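Local coordinates for protein arginine kinase (Cydia pomonella granulosis virus, PDB 6VVG) that probably transfers phosphate from ATP to serine or threonine side chains of proteins, as a viral protein kinase, at residues C48-P53 with E86-M91. Sequence-based numbering, arbitrary orientation.
Sequences CKIVKP and ESLLIM. With AMP (adenosine monophosphate), chain C.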
ATOM      1  N   CYS A  48     -18.261 -12.076   3.244  1.00 16.75           N
ATOM      2  CA  CYS A  48     -17.026 -12.778   2.904  1.00 15.19           C
ATOM      3  C   CYS A  48     -16.761 -12.634   1.411  1.00 15.37           C
ATOM      4  O   CYS A  48     -17.576 -13.072   0.591  1.00 16.31           O
ATOM      5  CB  CYS A  48     -17.090 -14.258   3.281  1.00 22.80           C
ATOM      6  SG  CYS A  48     -15.634 -15.184   2.700  1.00 37.23           S
ATOM      7  N   LYS A  49     -15.630 -12.026   1.063  1.00 16.13           N
ATOM      8  CA  LYS A  49     -15.232 -11.752  -0.312  1.00 13.65           C
ATOM      9  C   LYS A  49     -14.106 -12.706  -0.677  1.00 20.56           C
ATOM     10  O   LYS A  49     -13.064 -12.721  -0.013  1.00 16.13           O
ATOM     11  CB  LYS A  49     -14.784 -10.298  -0.444  1.00 13.87           C
ATOM     12  CG  LYS A  49     -14.188  -9.902  -1.771  1.00 15.81           C
ATOM     13  CD  LYS A  49     -13.979  -8.390  -1.804  1.00 18.60           C
ATOM     14  CE  LYS A  49     -13.728  -7.887  -3.213  1.00 21.44           C
ATOM     15  NZ  LYS A  49     -13.350  -6.444  -3.228  1.00 23.69           N
ATOM     16  N   ILE A  50     -14.326 -13.506  -1.715  1.00 21.20           N
ATOM     17  CA  ILE A  50     -13.357 -14.487  -2.188  1.00 26.04           C
ATOM     18  C   ILE A  50     -12.709 -13.935  -3.450  1.00 30.44           C
ATOM     19  O   ILE A  50     -13.399 -13.638  -4.431  1.00 26.85           O
ATOM     20  CB  ILE A  50     -14.028 -15.841  -2.466  1.00 21.39           C
ATOM     21  CG1 ILE A  50     -14.636 -16.421  -1.187  1.00 26.34           C
ATOM     22  CG2 ILE A  50     -13.025 -16.817  -3.060  1.00 25.03           C
ATOM     23  CD1 ILE A  50     -15.459 -17.681  -1.411  1.00 39.65           C
ATOM     24  N   VAL A  51     -11.384 -13.819  -3.444  1.00 22.74           N
ATOM     25  CA  VAL A  51     -10.641 -13.272  -4.575  1.00 26.30           C
ATOM     26  C   VAL A  51      -9.855 -14.388  -5.249  1.00 21.15           C
ATOM     27  O   VAL A  51      -9.268 -15.245  -4.579  1.00 31.04           O
ATOM     28  CB  VAL A  51      -9.702 -12.131  -4.134  1.00 29.60           C
ATOM     29  CG1 VAL A  51      -8.840 -11.668  -5.300  1.00 33.04           C
ATOM     30  CG2 VAL A  51     -10.501 -10.965  -3.558  1.00 25.22           C
ATOM     31  N   LYS A  52      -9.823 -14.349  -6.580  1.00 39.23           N
ATOM     32  CA  LYS A  52      -9.176 -15.390  -7.362  1.00 38.83           C
ATOM     33  C   LYS A  52      -7.666 -15.378  -7.130  1.00 31.42           C
ATOM     34  O   LYS A  52      -7.091 -14.346  -6.766  1.00 28.44           O
ATOM     35  CB  LYS A  52      -9.462 -15.191  -8.851  1.00 35.52           C
ATOM     36  CG  LYS A  52     -10.764 -15.797  -9.361  1.00 53.16           C
ATOM     37  CD  LYS A  52     -10.991 -15.470 -10.843  1.00 62.17           C
ATOM     38  CE  LYS A  52     -10.773 -16.697 -11.726  1.00 64.80           C
ATOM     39  NZ  LYS A  52     -11.084 -16.434 -13.161  1.00 70.60           N
ATOM     40  N   PRO A  53      -6.995 -16.511  -7.347  1.00 40.61           N
ATOM     41  CA  PRO A  53      -5.528 -16.517  -7.261  1.00 39.94           C
ATOM     42  C   PRO A  53      -4.895 -15.571  -8.270  1.00 33.32           C
ATOM     43  O   PRO A  53      -5.372 -15.419  -9.396  1.00 32.09           O
ATOM     44  CB  PRO A  53      -5.155 -17.980  -7.547  1.00 38.09           C
ATOM     45  CG  PRO A  53      -6.381 -18.562  -8.275  1.00 42.60           C
ATOM     46  CD  PRO A  53      -7.545 -17.858  -7.599  1.00 41.72           C
ATOM     47  N   GLU A  86      -7.149 -19.185  -3.423  1.00 28.11           N
ATOM     48  CA  GLU A  86      -8.097 -18.124  -3.130  1.00 30.50           C
ATOM     49  C   GLU A  86      -7.720 -17.407  -1.840  1.00 27.41           C
ATOM     50  O   GLU A  86      -7.117 -17.988  -0.933  1.00 32.09           O
ATOM     51  CB  GLU A  86      -9.512 -18.696  -3.005  1.00 32.39           C
ATOM     52  CG  GLU A  86     -10.000 -19.443  -4.235  1.00 32.59           C
ATOM     53  CD  GLU A  86     -11.453 -19.869  -4.119  1.00 33.43           C
ATOM     54  OE1 GLU A  86     -11.789 -20.573  -3.145  1.00 38.53           O
ATOM     55  OE2 GLU A  86     -12.257 -19.498  -4.999  1.00 32.36           O
ATOM     56  N   SER A  87      -8.088 -16.132  -1.765  1.00 32.45           N
ATOM     57  CA  SER A  87      -7.899 -15.321  -0.574  1.00 24.01           C
ATOM     58  C   SER A  87      -9.242 -14.785  -0.100  1.00 29.57           C
ATOM     59  O   SER A  87     -10.127 -14.464  -0.902  1.00 20.41           O
ATOM     60  CB  SER A  87      -6.931 -14.163  -0.830  1.00 26.36           C
ATOM     61  OG  SER A  87      -5.741 -14.625  -1.442  1.00 30.36           O
ATOM     62  N   LEU A  88      -9.381 -14.690   1.215  1.00 21.55           N
ATOM     63  CA  LEU A  88     -10.646 -14.358   1.849  1.00 21.41           C
ATOM     64  C   LEU A  88     -10.553 -13.030   2.584  1.00 18.47           C
ATOM     65  O   LEU A  88      -9.577 -12.771   3.291  1.00 17.87           O
ATOM     66  CB  LEU A  88     -11.046 -15.435   2.853  1.00 22.15           C
ATOM     67  CG  LEU A  88     -11.056 -16.901   2.430  1.00 34.38           C
ATOM     68  CD1 LEU A  88     -11.783 -17.739   3.491  1.00 45.42           C
ATOM     69  CD2 LEU A  88     -11.712 -17.045   1.079  1.00 31.09           C
ATOM     70  N   LEU A  89     -11.588 -12.209   2.443  1.00 18.13           N
ATOM     71  CA  LEU A  89     -11.776 -11.026   3.273  1.00 16.65           C
ATOM     72  C   LEU A  89     -13.134 -11.137   3.952  1.00 17.32           C
ATOM     73  O   LEU A  89     -14.164 -11.179   3.272  1.00 17.06           O
ATOM     74  CB  LEU A  89     -11.698  -9.739   2.452  1.00 14.85           C
ATOM     75  CG  LEU A  89     -10.350  -9.272   1.908  1.00 16.52           C
ATOM     76  CD1 LEU A  89      -9.931 -10.145   0.749  1.00 26.26           C
ATOM     77  CD2 LEU A  89     -10.443  -7.810   1.490  1.00 15.60           C
ATOM     78  N   ILE A  90     -13.141 -11.189   5.281  1.00 18.18           N
ATOM     79  CA  ILE A  90     -14.375 -11.242   6.061  1.00 15.92           C
ATOM     80  C   ILE A  90     -14.570  -9.875   6.700  1.00 14.69           C
ATOM     81  O   ILE A  90     -13.780  -9.461   7.560  1.00 12.79           O
ATOM     82  CB  ILE A  90     -14.347 -12.356   7.116  1.00 15.83           C
ATOM     83  CG1 ILE A  90     -14.162 -13.712   6.433  1.00 18.34           C
ATOM     84  CG2 ILE A  90     -15.630 -12.336   7.933  1.00 16.33           C
ATOM     85  CD1 ILE A  90     -14.031 -14.877   7.394  1.00 34.98           C
ATOM     86  N   MET A  91     -15.627  -9.179   6.286  1.00 13.63           N
ATOM     87  CA  MET A  91     -15.872  -7.794   6.654  1.00 15.02           C
ATOM     88  C   MET A  91     -17.296  -7.646   7.173  1.00 15.92           C
ATOM     89  O   MET A  91     -18.126  -8.551   7.051  1.00 12.56           O
ATOM     90  CB  MET A  91     -15.655  -6.862   5.453  1.00 20.76           C
ATOM     91  CG  MET A  91     -16.592  -7.156   4.279  1.00 27.54           C
ATOM     92  SD  MET A  91     -16.274  -6.126   2.833  1.00 28.79           S
ATOM     93  CE  MET A  91     -14.537  -6.460   2.549  1.00 18.13           C
TER
HETATM   94  P   AMP C 301     -18.111  -5.197  -3.784  1.00121.40           P
HETATM   95  O1P AMP C 301     -18.121  -4.719  -5.219  1.00 74.94           O
HETATM   96  O2P AMP C 301     -18.586  -4.059  -2.914  1.00 73.79           O
HETATM   97  O3P AMP C 301     -16.749  -5.782  -3.498  1.00 59.45           O
HETATM   98  O5' AMP C 301     -19.160  -6.383  -3.609  1.00 73.39           O
HETATM   99  C5' AMP C 301     -20.228  -6.555  -4.528  1.00 54.83           C
HETATM  100  C4' AMP C 301     -21.546  -6.096  -3.952  1.00 48.32           C
HETATM  101  O4' AMP C 301     -21.796  -6.762  -2.684  1.00 53.55           O
HETATM  102  C3' AMP C 301     -21.655  -4.618  -3.610  1.00 61.86           C
HETATM  103  O3' AMP C 301     -21.894  -3.800  -4.743  1.00 66.65           O
HETATM  104  C2' AMP C 301     -22.792  -4.613  -2.600  1.00 52.76           C
HETATM  105  O2' AMP C 301     -24.044  -4.783  -3.249  1.00 56.30           O
HETATM  106  C1' AMP C 301     -22.473  -5.881  -1.807  1.00 52.98           C
HETATM  107  N9  AMP C 301     -21.582  -5.584  -0.671  1.00 51.79           N
HETATM  108  C8  AMP C 301     -20.254  -5.483  -0.775  1.00 43.61           C
HETATM  109  N7  AMP C 301     -19.766  -5.194   0.432  1.00 40.33           N
HETATM  110  C5  AMP C 301     -20.798  -5.113   1.283  1.00 38.71           C
HETATM  111  C6  AMP C 301     -20.848  -4.843   2.630  1.00 43.85           C
HETATM  112  N6  AMP C 301     -19.821  -4.553   3.611  1.00 28.12           N
HETATM  113  N1  AMP C 301     -22.012  -4.817   3.262  1.00 24.94           N
HETATM  114  C2  AMP C 301     -23.153  -5.058   2.572  1.00 24.63           C
HETATM  115  N3  AMP C 301     -23.109  -5.324   1.245  1.00 36.45           N
HETATM  116  C4  AMP C 301     -21.924  -5.349   0.605  1.00 40.36           C
HETATM  117  O   HOH W   1      -6.066 -15.094  -4.052  1.00 28.29           O
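The carboxylate of Glu-86 takes the CG2 methyl of Ile-50 over one face, 3.4 Å from OE2 and 3.6 Å from CD, while OE1 is hydrogen-bonded to Ser-6 OG of the second subunit. Glutamate is long enough to do both. Beside it, Ile-50 CG1 meets Leu-88 CD2 at 3.8 Å, branched side chains alongside each other on the face the second subunit helps cover.

Strands 45-51 and 87-92 are neighbours in the five-stranded antiparallel sheet of the kinase N-lobe. As a hydrogen-bonded pair, Lys-49 N donates to Leu-89 O at 2.8 Å and Leu-89 N to Lys-49 O at 2.9 Å; Val-51 and Ser-87 repeat the pattern. At that end a water bridges Val-51 O and Ser-87 OG, and this small hydroxyl also accepts from Asn-82 N.

On the other face, Leu-89 packs against helix 59-66. With CG anti to the backbone N (chi1 173°) and the chain extended beyond, Lys-49 carries NZ to a salt bridge with Glu-60 OE2 of that helix, the kinase lysine–glutamate pair. NZ also makes a weak 3.5 Å bond to AMP O3P. Met-91, at the gatekeeper position, brings SD within 4.0 Å of AMP N6.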